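Local coordinates for Rho GTPase-activating protein 26 (Gallus gallus, PDB 1F7C) that stimulates GTP hydrolysis by the small GTPases RhoA and Cdc42 through its RhoGAP (BH) domain, one part of a longer multidomain protein, at residues L144-K147 with N148-M151. Residues are numbered along the deposited sequence; the frame is centred on the assembly and turned at random.
Sequences LPEK and NRQM
The carbonyl oxygen of P145 is gripped by two backbone N-H groups: R149 N reaches P145 O at 3.2 Å, and N148 N adds a weak bond. The backbone makes its first helical turn here, with E146 O taking Q150 N at 2.8 Å.

The carboxylate of E146 is held through both oxygens. OE2 takes NH2 of R149 in a salt bridge of 2.5 Å, met nearly head-on along the C-O bond, although the hydrogen points somewhat off line and the carboxylate and guanidinium planes stand 64° apart. OE1 receives NE2 of Q150 at 2.8 Å, on its anti side; this bond is almost straight and lies close to the plane of the amide. The carboxylate reaches both because the E146 chain starts with CG anti to the backbone N (chi1 -176°) and then bends at chi2, folding back over the first turn. With both oxygens held, the carboxylate has little freedom to rotate.

R149 bends at chi3 (47°) and turns its guanidinium back toward the incoming loop. There NH1 donates to O of L144 at 2.5 Å, coming from above the carbonyl plane, and also makes a weak hydrogen bond to V141 O. One face of the guanidinium lies over CA of E146 and O of P145. Replacing R149 with a leucine would probably leave the E146 carboxylate without its charged mate and L144 O without this donor, so that the loop is tied less firmly to the helix.

N148 lays OD1 beside the P145 ring and sends ND2 to L112 O. P145 occupies the N-cap position of helix 146-164 in this all-helical RhoGAP domain, and the acidic side chain in the first turn is a classic feature of a helix N-terminus.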
loop_
_atom_site.group_PDB
_atom_site.type_symbol
_atom_site.label_atom_id
_atom_site.label_comp_id
_atom_site.label_asym_id
_atom_site.label_seq_id
_atom_site.Cartn_x
_atom_site.Cartn_y
_atom_site.Cartn_z
ATOM N N LEU A 144 -7.890 6.509 -12.313
ATOM C CA LEU A 144 -6.813 5.550 -12.537
ATOM C C LEU A 144 -7.329 4.339 -13.293
ATOM O O LEU A 144 -8.507 4.039 -13.261
ATOM C CB LEU A 144 -6.243 5.042 -11.209
ATOM C CG LEU A 144 -5.524 5.995 -10.259
ATOM C CD1 LEU A 144 -5.226 5.273 -8.949
ATOM C CD2 LEU A 144 -4.246 6.488 -10.904
ATOM N N PRO A 145 -6.447 3.634 -14.005
ATOM C CA PRO A 145 -6.906 2.443 -14.733
ATOM C C PRO A 145 -7.398 1.416 -13.690
ATOM O O PRO A 145 -6.853 1.320 -12.584
ATOM C CB PRO A 145 -5.643 1.953 -15.446
ATOM C CG PRO A 145 -4.817 3.209 -15.607
ATOM C CD PRO A 145 -5.046 3.969 -14.327
ATOM N N GLU A 146 -8.411 0.647 -14.056
ATOM C CA GLU A 146 -8.998 -0.364 -13.187
ATOM C C GLU A 146 -8.006 -1.131 -12.314
ATOM O O GLU A 146 -8.158 -1.178 -11.098
ATOM C CB GLU A 146 -9.792 -1.363 -14.030
ATOM C CG GLU A 146 -10.531 -2.405 -13.223
ATOM C CD GLU A 146 -11.609 -1.797 -12.349
ATOM O OE1 GLU A 146 -12.184 -2.541 -11.522
ATOM O OE2 GLU A 146 -11.888 -0.584 -12.490
ATOM N N LYS A 147 -6.994 -1.727 -12.938
ATOM C CA LYS A 147 -6.001 -2.506 -12.215
ATOM C C LYS A 147 -5.267 -1.781 -11.085
ATOM O O LYS A 147 -5.031 -2.372 -10.031
ATOM C CB LYS A 147 -4.989 -3.112 -13.200
ATOM C CG LYS A 147 -5.630 -4.105 -14.170
ATOM C CD LYS A 147 -4.606 -4.926 -14.958
ATOM C CE LYS A 147 -3.775 -4.062 -15.886
ATOM N NZ LYS A 147 -2.906 -4.887 -16.763
ATOM N N ASN A 148 -4.896 -0.521 -11.293
ATOM C CA ASN A 148 -4.201 0.224 -10.251
ATOM C C ASN A 148 -5.175 0.483 -9.123
ATOM O O ASN A 148 -4.843 0.301 -7.951
ATOM C CB ASN A 148 -3.674 1.560 -10.775
ATOM C CG ASN A 148 -2.671 1.387 -11.914
ATOM O OD1 ASN A 148 -3.012 0.864 -12.969
ATOM N ND2 ASN A 148 -1.431 1.817 -11.694
ATOM N N ARG A 149 -6.379 0.907 -9.489
ATOM C CA ARG A 149 -7.422 1.195 -8.519
ATOM C C ARG A 149 -7.733 -0.049 -7.676
ATOM O O ARG A 149 -7.808 0.019 -6.443
ATOM C CB ARG A 149 -8.688 1.689 -9.239
ATOM C CG ARG A 149 -9.886 1.887 -8.308
ATOM C CD ARG A 149 -11.098 2.572 -8.953
ATOM N NE ARG A 149 -11.439 2.012 -10.258
ATOM C CZ ARG A 149 -10.946 2.466 -11.405
ATOM N NH1 ARG A 149 -10.100 3.490 -11.403
ATOM N NH2 ARG A 149 -11.279 1.890 -12.552
ATOM N N GLN A 150 -7.884 -1.187 -8.346
ATOM C CA GLN A 150 -8.199 -2.431 -7.671
ATOM C C GLN A 150 -7.154 -2.866 -6.662
ATOM O O GLN A 150 -7.495 -3.207 -5.535
ATOM C CB GLN A 150 -8.406 -3.549 -8.684
ATOM C CG GLN A 150 -9.858 -3.861 -8.976
ATOM C CD GLN A 150 -10.009 -5.061 -9.898
ATOM O OE1 GLN A 150 -9.350 -6.094 -9.706
ATOM N NE2 GLN A 150 -10.882 -4.938 -10.897
ATOM N N MET A 151 -5.887 -2.878 -7.065
ATOM C CA MET A 151 -4.840 -3.284 -6.150
ATOM C C MET A 151 -4.735 -2.289 -5.004
ATOM O O MET A 151 -4.547 -2.671 -3.855
ATOM C CB MET A 151 -3.499 -3.376 -6.860
ATOM C CG MET A 151 -2.461 -4.028 -5.999
ATOM S SD MET A 151 -1.065 -4.581 -6.950
ATOM C CE MET A 151 -1.801 -5.959 -7.808
#